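Rho guanine nucleotide exchange factor TIAM2 (Mus musculus, PDB 3A8P) activates the GTPase Rac1 by stimulating its GDP-GTP exchange, this chain being the exchange factor's protein- and membrane-binding PHCCEx domain. Local coordinates at residues A[11-16]-A[112-117]; A[74-79]-A[195-200]; A[89-94]-A[101-106]. One frame throughout, in Å; residues are numbered along the deposited sequence.

From the N terminus, the chain enters the PH domain on strand 11-26, and contact 1 closes a long loop by bringing the start of this strand against helix 109-130, about a hundred residues on. Contact 2 opens inside that loop, at residues 74-79, and closes beyond it on helix 171-206 of the CC-Ex region, so the two loops cross. Contact 3, the hairpin of strands 91-95 and 101-105, lies within both. The three meet physically: Trp115 and Leu112 of contact 1 pack on Phe92, Val91 and Ala106 of contact 3, while Val79 of contact 2 touches both Val116 and Phe92. Together they tie sheet, C-terminal PH helix and helix 171-206 into one body.

Contact 1 (A[11-16]-A[112-117]); sequences VRKAGW and LENWVT
Strand 13-16 runs at 140° to helix 112-117, their axes 9.6 Å apart at the closest, with Lys13 facing Trp115. This is the PH-domain arrangement in which the C-terminal helix closes one end of the curled sheet, here at its first strand. On the strand side Lys13 carries the contact. With CG anti to the backbone N (chi1 -166°), its chain extends over one face of the indole and bends only at its last torsion. CD lies over the ring system, and Lys13 CE stands 4.0 Å from the centroid of the Trp115 five-membered ring, a CH-pi contact almost on the ring normal. Lys13 NZ completes a cation-pi interaction at 3.7 Å from the same centroid. Lys13 CE also presses on Asn114 CB at 3.3 Å, and NZ forms a salt bridge with Asp111, one turn before Trp115. A water accepts from both Lys13 NZ and Asn114 ND2, linking strand and helix. At the indole edge, Trp115 CZ2 approaches Gly15 N at 3.7 Å. Were Trp115 replaced by an alanine, the lysine chain would probably lose its aromatic floor and a gap would open beside Gly15. In the ring plane, Trp115 NE1 donates to a second water at 2.9 Å, which in turn donates to Trp16 O.

Contact 2 (A[74-79]-A[195-200]); sequences AEDSIV and LFRMRC
Arg197 reaches from helix 171-206 to the turn before strand 78-79, its aliphatic part packing on Ile78. Arg197 CB lies 3.9 Å from Ile78 CD1. Arg197 CG, set anti to the backbone N (chi1 -173°), meets Ile78 CG1 at 3.7 Å, the two side chains crossing at about a right angle. Arg197 CD passes 3.5 Å from Asp76 O, and the bend at chi3 (65°) then turns the guanidinium toward the carboxylate. Arg197 NH1 makes a salt bridge to Asp76 OD1 at 2.8 Å. This bond is far from straight, at 136°, and it reaches OD1 on the anti side with the two planes almost perpendicular. NH1 also bonds Tyr201 OH, while NH2 donates to a water and Met198 CE lies over one guanidinium face. The carboxylate is presented by a type II turn from Ala74 to Ser77, across which Ser77 OG donates to Ala74 O. Deeper in, Ile78 CG2 meets Phe196 CE2, at the ring edge, at 4.2 Å and approaches Cys200 SG. The contact thus joins the PH sheet to the CC-Ex region: helix 171-206 lies against the start of strand 78-81, with helix 109-130 alongside at Val79 and Cys200 and helix 136-165 backing Met198.

Contact 3 (A[89-94]-A[101-106]); sequences EHVFCL and VYLFQA
Phe92 and Phe104 form a hydrogen-bonded pair in the antiparallel hairpin of strands 91-95 and 101-105, the last two strands of the PH-domain sheet before its C-terminal helix. Their rings are nearly parallel, with planes at 20°, but slid so far apart that they barely overlap. What sits over the Phe92 ring is instead the CB of Phe104, 3.4 Å from the centroid in a CH-pi contact. The first torsion of Phe92 explains this: with CG between the backbone N and the carbonyl carbon (chi1 57°), the ring leans across toward the neighbouring strand. Phe92 CE1 also reaches Ala106 CB at 4.0 Å, at the ring edge. Phe104 swings the other way along the strand, putting its CE2 edge against Leu94 CB, while its ring meets Phe19 of strand 11-26. Leu94 and Tyr102 continue this face, lying side by side and pointing the same way, with Leu94 CD2 4.0 Å from Tyr102 CD2. Leu112 and Ile119 of helix 109-130 cover Phe92 and Leu94, placing these residues in the core between sheet and helix. The opposite face carries Val91, Cys93, Leu103 and Gln105. Leu103 CD2 touches both Cys93 CB, at 3.9 Å, and Val91 CG1, and Val101 CG1 packs against Cys93 SG; Ser237 of helix 236-245 touches both Cys93 and Val101. Reciprocal backbone bonds join Phe92 to Phe104 and Leu94 to Tyr102, and Ala106 N adds another to His90 O. At the end farthest from the hairpin loop, the extended Gln105 side chain reaches across to Glu89, and Gln105 NE2 donates to Glu89 O at 3.0 Å, in the plane of that carbonyl.

Contact 1 (A[11-16]-A[112-117])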
loop_
_atom_site.group_PDB
_atom_site.type_symbol
_atom_site.label_atom_id
_atom_site.label_comp_id
_atom_site.label_asym_id
_atom_site.label_seq_id
_atom_site.Cartn_x
_atom_site.Cartn_y
_atom_site.Cartn_z
ATOM N N VAL A 11 10.754 -19.565 -8.524
ATOM C CA VAL A 11 10.766 -18.189 -8.995
ATOM C C VAL A 11 9.569 -17.870 -9.881
ATOM O O VAL A 11 9.336 -18.528 -10.892
ATOM C CB VAL A 11 12.055 -17.890 -9.782
ATOM C CG1 VAL A 11 11.921 -16.570 -10.525
ATOM C CG2 VAL A 11 13.240 -17.847 -8.827
ATOM N N ARG A 12 8.821 -16.846 -9.491
ATOM C CA ARG A 12 7.648 -16.410 -10.235
ATOM C C ARG A 12 8.072 -15.470 -11.357
ATOM O O ARG A 12 7.480 -15.458 -12.433
ATOM C CB ARG A 12 6.676 -15.692 -9.288
ATOM C CG ARG A 12 5.472 -15.053 -9.971
ATOM C CD ARG A 12 4.598 -14.321 -8.962
ATOM N NE ARG A 12 3.905 -15.230 -8.051
ATOM C CZ ARG A 12 2.803 -15.905 -8.365
ATOM N NH1 ARG A 12 2.265 -15.773 -9.571
ATOM N NH2 ARG A 12 2.234 -16.709 -7.474
ATOM N N LYS A 13 9.103 -14.680 -11.095
ATOM C CA LYS A 13 9.602 -13.734 -12.079
ATOM C C LYS A 13 11.004 -13.292 -11.695
ATOM O O LYS A 13 11.369 -13.321 -10.516
ATOM C CB LYS A 13 8.691 -12.509 -12.157
ATOM C CG LYS A 13 8.959 -11.658 -13.382
ATOM C CD LYS A 13 8.053 -10.452 -13.442
ATOM C CE LYS A 13 8.109 -9.808 -14.808
ATOM N NZ LYS A 13 9.496 -9.489 -15.230
ATOM N N ALA A 14 11.777 -12.875 -12.691
ATOM C CA ALA A 14 13.145 -12.431 -12.469
ATOM C C ALA A 14 13.557 -11.450 -13.567
ATOM O O ALA A 14 13.109 -11.567 -14.703
ATOM C CB ALA A 14 14.081 -13.637 -12.459
ATOM N N GLY A 15 14.402 -10.481 -13.232
ATOM C CA GLY A 15 14.825 -9.525 -14.239
ATOM C C GLY A 15 15.547 -8.338 -13.649
ATOM O O GLY A 15 15.479 -8.103 -12.441
ATOM N N TRP A 16 16.246 -7.587 -14.498
ATOM C CA TRP A 16 16.987 -6.414 -14.048
ATOM C C TRP A 16 16.043 -5.300 -13.632
ATOM O O TRP A 16 15.042 -5.036 -14.298
ATOM C CB TRP A 16 17.890 -5.868 -15.156
ATOM C CG TRP A 16 19.098 -6.697 -15.474
ATOM C CD1 TRP A 16 19.303 -7.455 -16.591
ATOM C CD2 TRP A 16 20.286 -6.810 -14.688
ATOM N NE1 TRP A 16 20.552 -8.029 -16.553
ATOM C CE2 TRP A 16 21.177 -7.651 -15.395
ATOM C CE3 TRP A 16 20.689 -6.280 -13.454
ATOM C CZ2 TRP A 16 22.447 -7.974 -14.909
ATOM C CZ3 TRP A 16 21.957 -6.603 -12.971
ATOM C CH2 TRP A 16 22.817 -7.441 -13.700
ATOM N N LEU A 112 7.075 -3.560 -16.741
ATOM C CA LEU A 112 6.480 -2.983 -15.532
ATOM C C LEU A 112 5.164 -3.685 -15.201
ATOM O O LEU A 112 4.914 -4.058 -14.053
ATOM C CB LEU A 112 6.245 -1.474 -15.710
ATOM C CG LEU A 112 5.530 -0.705 -14.588
ATOM C CD1 LEU A 112 5.913 0.769 -14.654
ATOM C CD2 LEU A 112 4.014 -0.860 -14.722
ATOM N N GLU A 113 4.328 -3.881 -16.215
ATOM C CA GLU A 113 3.045 -4.541 -16.001
ATOM C C GLU A 113 3.238 -5.973 -15.537
ATOM O O GLU A 113 2.482 -6.464 -14.701
ATOM C CB GLU A 113 2.208 -4.525 -17.282
ATOM C CG GLU A 113 1.655 -3.161 -17.633
ATOM C CD GLU A 113 1.082 -3.116 -19.033
ATOM O OE1 GLU A 113 0.501 -4.134 -19.467
ATOM O OE2 GLU A 113 1.205 -2.064 -19.693
ATOM N N ASN A 114 4.245 -6.647 -16.080
ATOM C CA ASN A 114 4.503 -8.021 -15.686
ATOM C C ASN A 114 4.926 -8.102 -14.215
ATOM O O ASN A 114 4.533 -9.034 -13.508
ATOM C CB ASN A 114 5.575 -8.654 -16.585
ATOM C CG ASN A 114 5.072 -8.915 -17.996
ATOM O OD1 ASN A 114 3.873 -9.038 -18.220
ATOM N ND2 ASN A 114 5.993 -9.017 -18.950
ATOM N N TRP A 115 5.721 -7.129 -13.764
ATOM C CA TRP A 115 6.188 -7.082 -12.376
ATOM C C TRP A 115 5.036 -6.806 -11.419
ATOM O O TRP A 115 4.901 -7.459 -10.378
ATOM C CB TRP A 115 7.248 -5.992 -12.197
ATOM C CG TRP A 115 8.647 -6.462 -12.478
ATOM C CD1 TRP A 115 9.425 -6.139 -13.550
ATOM C CD2 TRP A 115 9.426 -7.356 -11.668
ATOM N NE1 TRP A 115 10.644 -6.776 -13.460
ATOM C CE2 TRP A 115 10.672 -7.528 -12.316
ATOM C CE3 TRP A 115 9.191 -8.028 -10.457
ATOM C CZ2 TRP A 115 11.686 -8.346 -11.794
ATOM C CZ3 TRP A 115 10.200 -8.844 -9.935
ATOM C CH2 TRP A 115 11.433 -8.993 -10.607
ATOM N N VAL A 116 4.213 -5.826 -11.773
ATOM C CA VAL A 116 3.069 -5.473 -10.949
ATOM C C VAL A 116 2.147 -6.680 -10.817
ATOM O O VAL A 116 1.709 -7.014 -9.720
ATOM C CB VAL A 116 2.279 -4.282 -11.561
ATOM C CG1 VAL A 116 0.923 -4.126 -10.863
ATOM C CG2 VAL A 116 3.081 -3.012 -11.405
ATOM N N THR A 117 1.863 -7.334 -11.940
ATOM C CA THR A 117 0.992 -8.501 -11.942
ATOM C C THR A 117 1.583 -9.615 -11.076
ATOM O O THR A 117 0.882 -10.238 -10.272
ATOM C CB THR A 117 0.786 -9.032 -13.384
ATOM O OG1 THR A 117 0.117 -8.037 -14.170
ATOM C CG2 THR A 117 -0.046 -10.326 -13.380
HETATM O O HOH W 1 8.755 -8.811 -18.302
HETATM O O HOH W 2 12.907 -6.481 -15.172
#

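Contact 2 (A[74-79]-A[195-200])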
loop_
_atom_site.group_PDB
_atom_site.type_symbol
_atom_site.label_atom_id
_atom_site.label_comp_id
_atom_site.label_asym_id
_atom_site.label_seq_id
_atom_site.Cartn_x
_atom_site.Cartn_y
_atom_site.Cartn_z
ATOM N N ALA A 74 7.528 -8.719 0.630
ATOM C CA ALA A 74 6.377 -7.982 0.132
ATOM C C ALA A 74 4.978 -8.431 0.536
ATOM O O ALA A 74 4.004 -8.002 -0.084
ATOM C CB ALA A 74 6.464 -7.908 -1.385
ATOM N N GLU A 75 4.859 -9.280 1.552
ATOM C CA GLU A 75 3.531 -9.722 1.976
ATOM C C GLU A 75 2.611 -8.515 2.157
ATOM O O GLU A 75 3.025 -7.490 2.691
ATOM C CB GLU A 75 3.609 -10.511 3.290
ATOM C CG GLU A 75 2.255 -10.714 3.961
ATOM C CD GLU A 75 2.258 -11.827 5.006
ATOM O OE1 GLU A 75 3.280 -11.988 5.713
ATOM O OE2 GLU A 75 1.225 -12.528 5.126
ATOM N N ASP A 76 1.375 -8.645 1.690
ATOM C CA ASP A 76 0.370 -7.589 1.796
ATOM C C ASP A 76 0.777 -6.225 1.239
ATOM O O ASP A 76 0.368 -5.191 1.768
ATOM C CB ASP A 76 -0.076 -7.424 3.257
ATOM C CG ASP A 76 -0.777 -8.661 3.795
ATOM O OD1 ASP A 76 -1.687 -9.172 3.109
ATOM O OD2 ASP A 76 -0.423 -9.121 4.899
ATOM N N SER A 77 1.560 -6.219 0.165
ATOM C CA SER A 77 1.994 -4.960 -0.436
ATOM C C SER A 77 1.014 -4.454 -1.490
ATOM O O SER A 77 0.078 -5.146 -1.873
ATOM C CB SER A 77 3.370 -5.124 -1.099
ATOM O OG SER A 77 4.384 -5.377 -0.139
ATOM N N ILE A 78 1.247 -3.224 -1.933
ATOM C CA ILE A 78 0.470 -2.594 -2.987
ATOM C C ILE A 78 1.524 -2.085 -3.972
ATOM O O ILE A 78 2.581 -1.611 -3.563
ATOM C CB ILE A 78 -0.370 -1.396 -2.467
ATOM C CG1 ILE A 78 -1.474 -1.898 -1.528
ATOM C CG2 ILE A 78 -0.985 -0.650 -3.651
ATOM C CD1 ILE A 78 -2.293 -0.790 -0.869
ATOM N N VAL A 79 1.263 -2.218 -5.265
ATOM C CA VAL A 79 2.220 -1.757 -6.262
ATOM C C VAL A 79 1.497 -0.774 -7.172
ATOM O O VAL A 79 0.353 -1.007 -7.569
ATOM C CB VAL A 79 2.774 -2.935 -7.102
ATOM C CG1 VAL A 79 4.008 -2.477 -7.890
ATOM C CG2 VAL A 79 3.136 -4.102 -6.190
ATOM N N LEU A 195 -9.611 -2.113 0.868
ATOM C CA LEU A 195 -10.487 -2.292 -0.286
ATOM C C LEU A 195 -9.695 -2.082 -1.585
ATOM O O LEU A 195 -9.825 -2.853 -2.540
ATOM C CB LEU A 195 -11.662 -1.307 -0.220
ATOM C CG LEU A 195 -12.679 -1.355 -1.372
ATOM C CD1 LEU A 195 -13.290 -2.746 -1.457
ATOM C CD2 LEU A 195 -13.771 -0.312 -1.156
ATOM N N PHE A 196 -8.870 -1.040 -1.616
ATOM C CA PHE A 196 -8.065 -0.748 -2.800
ATOM C C PHE A 196 -7.092 -1.900 -3.075
ATOM O O PHE A 196 -6.947 -2.357 -4.214
ATOM C CB PHE A 196 -7.280 0.549 -2.596
ATOM C CG PHE A 196 -6.528 1.003 -3.819
ATOM C CD1 PHE A 196 -7.185 1.659 -4.855
ATOM C CD2 PHE A 196 -5.160 0.779 -3.931
ATOM C CE1 PHE A 196 -6.489 2.089 -5.987
ATOM C CE2 PHE A 196 -4.454 1.202 -5.057
ATOM C CZ PHE A 196 -5.120 1.858 -6.086
ATOM N N ARG A 197 -6.428 -2.358 -2.018
ATOM C CA ARG A 197 -5.463 -3.441 -2.112
ATOM C C ARG A 197 -6.144 -4.698 -2.651
ATOM O O ARG A 197 -5.615 -5.358 -3.551
ATOM C CB ARG A 197 -4.843 -3.707 -0.730
ATOM C CG ARG A 197 -3.691 -4.703 -0.719
ATOM C CD ARG A 197 -2.877 -4.560 0.567
ATOM N NE ARG A 197 -3.637 -4.923 1.763
ATOM C CZ ARG A 197 -3.656 -6.140 2.301
ATOM N NH1 ARG A 197 -2.951 -7.123 1.759
ATOM N NH2 ARG A 197 -4.383 -6.378 3.385
ATOM N N MET A 198 -7.321 -5.016 -2.116
ATOM C CA MET A 198 -8.063 -6.194 -2.573
ATOM C C MET A 198 -8.401 -6.086 -4.060
ATOM O O MET A 198 -8.319 -7.072 -4.796
ATOM C CB MET A 198 -9.361 -6.373 -1.771
ATOM C CG MET A 198 -9.155 -6.689 -0.297
ATOM S SD MET A 198 -8.410 -8.301 0.019
ATOM C CE MET A 198 -6.645 -7.886 0.060
ATOM N N ARG A 199 -8.776 -4.891 -4.507
ATOM C CA ARG A 199 -9.109 -4.700 -5.913
ATOM C C ARG A 199 -7.873 -4.824 -6.798
ATOM O O ARG A 199 -7.967 -5.295 -7.937
ATOM C CB ARG A 199 -9.787 -3.349 -6.117
ATOM C CG ARG A 199 -11.251 -3.380 -5.716
ATOM C CD ARG A 199 -11.825 -1.997 -5.589
ATOM N NE ARG A 199 -13.270 -2.038 -5.386
ATOM C CZ ARG A 199 -13.987 -0.998 -4.975
ATOM N NH1 ARG A 199 -13.383 0.158 -4.720
ATOM N NH2 ARG A 199 -15.301 -1.113 -4.825
ATOM N N CYS A 200 -6.719 -4.410 -6.275
ATOM C CA CYS A 200 -5.473 -4.518 -7.024
ATOM C C CYS A 200 -5.180 -5.994 -7.252
ATOM O O CYS A 200 -4.817 -6.396 -8.358
ATOM C CB CYS A 200 -4.307 -3.889 -6.258
ATOM S SG CYS A 200 -4.250 -2.079 -6.239
HETATM O O HOH W 3 -4.099 -8.573 5.211
#

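Contact 3 (A[89-94]-A[101-106])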
loop_
_atom_site.group_PDB
_atom_site.type_symbol
_atom_site.label_atom_id
_atom_site.label_comp_id
_atom_site.label_asym_id
_atom_site.label_seq_id
_atom_site.Cartn_x
_atom_site.Cartn_y
_atom_site.Cartn_z
ATOM N N GLU A 89 11.300 6.674 -16.961
ATOM C CA GLU A 89 10.128 6.004 -17.496
ATOM C C GLU A 89 10.103 4.588 -16.938
ATOM O O GLU A 89 11.126 4.081 -16.486
ATOM C CB GLU A 89 10.222 5.935 -19.020
ATOM C CG GLU A 89 10.976 7.096 -19.648
ATOM C CD GLU A 89 10.267 8.411 -19.460
ATOM O OE1 GLU A 89 9.096 8.498 -19.886
ATOM O OE2 GLU A 89 10.868 9.352 -18.894
ATOM N N HIS A 90 8.934 3.958 -16.971
ATOM C CA HIS A 90 8.773 2.587 -16.496
ATOM C C HIS A 90 9.016 2.422 -14.993
ATOM O O HIS A 90 9.401 1.345 -14.521
ATOM C CB HIS A 90 9.700 1.667 -17.297
ATOM C CG HIS A 90 9.662 1.934 -18.768
ATOM N ND1 HIS A 90 10.789 1.898 -19.562
ATOM C CD2 HIS A 90 8.639 2.288 -19.582
ATOM C CE1 HIS A 90 10.461 2.224 -20.801
ATOM N NE2 HIS A 90 9.162 2.466 -20.839
ATOM N N VAL A 91 8.770 3.489 -14.242
ATOM C CA VAL A 91 8.942 3.440 -12.800
ATOM C C VAL A 91 7.669 2.920 -12.129
ATOM O O VAL A 91 6.559 3.223 -12.573
ATOM C CB VAL A 91 9.226 4.850 -12.213
ATOM C CG1 VAL A 91 9.200 4.784 -10.685
ATOM C CG2 VAL A 91 10.569 5.383 -12.714
ATOM N N PHE A 92 7.828 2.100 -11.097
ATOM C CA PHE A 92 6.681 1.639 -10.328
ATOM C C PHE A 92 7.051 1.734 -8.859
ATOM O O PHE A 92 8.236 1.792 -8.506
ATOM C CB PHE A 92 6.190 0.224 -10.698
ATOM C CG PHE A 92 7.214 -0.868 -10.580
ATOM C CD1 PHE A 92 8.035 -1.189 -11.659
ATOM C CD2 PHE A 92 7.262 -1.672 -9.437
ATOM C CE1 PHE A 92 8.881 -2.304 -11.610
ATOM C CE2 PHE A 92 8.101 -2.787 -9.375
ATOM C CZ PHE A 92 8.911 -3.106 -10.466
ATOM N N CYS A 93 6.035 1.752 -8.008
ATOM C CA CYS A 93 6.249 1.934 -6.587
ATOM C C CYS A 93 5.624 0.863 -5.713
ATOM O O CYS A 93 4.437 0.574 -5.822
ATOM C CB CYS A 93 5.692 3.310 -6.193
ATOM S SG CYS A 93 6.023 3.817 -4.498
ATOM N N LEU A 94 6.434 0.275 -4.840
ATOM C CA LEU A 94 5.928 -0.736 -3.923
ATOM C C LEU A 94 5.920 -0.209 -2.497
ATOM O O LEU A 94 6.923 0.313 -2.010
ATOM C CB LEU A 94 6.776 -2.010 -3.969
ATOM C CG LEU A 94 6.236 -3.147 -3.081
ATOM C CD1 LEU A 94 6.582 -4.492 -3.697
ATOM C CD2 LEU A 94 6.799 -3.028 -1.662
ATOM N N VAL A 101 8.254 2.461 1.605
ATOM C CA VAL A 101 7.896 2.712 0.215
ATOM C C VAL A 101 9.173 2.613 -0.622
ATOM O O VAL A 101 10.226 3.120 -0.227
ATOM C CB VAL A 101 7.257 4.110 0.041
ATOM C CG1 VAL A 101 6.838 4.320 -1.406
ATOM C CG2 VAL A 101 6.039 4.239 0.966
ATOM N N TYR A 102 9.069 1.945 -1.768
ATOM C CA TYR A 102 10.214 1.739 -2.651
ATOM C C TYR A 102 9.897 2.071 -4.102
ATOM O O TYR A 102 8.760 1.935 -4.549
ATOM C CB TYR A 102 10.656 0.275 -2.593
ATOM C CG TYR A 102 10.955 -0.233 -1.203
ATOM C CD1 TYR A 102 12.212 -0.056 -0.629
ATOM C CD2 TYR A 102 9.972 -0.874 -0.457
ATOM C CE1 TYR A 102 12.485 -0.511 0.659
ATOM C CE2 TYR A 102 10.230 -1.325 0.827
ATOM C CZ TYR A 102 11.487 -1.143 1.381
ATOM O OH TYR A 102 11.733 -1.587 2.662
ATOM N N LEU A 103 10.922 2.497 -4.830
ATOM C CA LEU A 103 10.782 2.804 -6.239
ATOM C C LEU A 103 11.573 1.773 -7.028
ATOM O O LEU A 103 12.615 1.299 -6.574
ATOM C CB LEU A 103 11.313 4.203 -6.547
ATOM C CG LEU A 103 10.457 5.369 -6.044
ATOM C CD1 LEU A 103 11.103 6.678 -6.480
ATOM C CD2 LEU A 103 9.039 5.261 -6.590
ATOM N N PHE A 104 11.052 1.419 -8.194
ATOM C CA PHE A 104 11.678 0.465 -9.098
ATOM C C PHE A 104 11.523 0.997 -10.520
ATOM O O PHE A 104 10.572 1.717 -10.819
ATOM C CB PHE A 104 10.974 -0.900 -9.045
ATOM C CG PHE A 104 11.193 -1.664 -7.775
ATOM C CD1 PHE A 104 12.339 -2.433 -7.600
ATOM C CD2 PHE A 104 10.240 -1.640 -6.761
ATOM C CE1 PHE A 104 12.534 -3.171 -6.436
ATOM C CE2 PHE A 104 10.424 -2.374 -5.590
ATOM C CZ PHE A 104 11.572 -3.141 -5.428
ATOM N N GLN A 105 12.456 0.650 -11.397
ATOM C CA GLN A 105 12.344 1.053 -12.785
ATOM C C GLN A 105 12.511 -0.195 -13.625
ATOM O O GLN A 105 13.581 -0.809 -13.629
ATOM C CB GLN A 105 13.408 2.077 -13.180
ATOM C CG GLN A 105 13.428 2.305 -14.700
ATOM C CD GLN A 105 14.432 3.351 -15.142
ATOM O OE1 GLN A 105 15.504 3.480 -14.563
ATOM N NE2 GLN A 105 14.090 4.093 -16.192
ATOM N N ALA A 106 11.443 -0.583 -14.312
ATOM C CA ALA A 106 11.456 -1.760 -15.158
ATOM C C ALA A 106 12.192 -1.432 -16.454
ATOM O O ALA A 106 12.692 -0.322 -16.619
ATOM C CB ALA A 106 10.041 -2.197 -15.453
#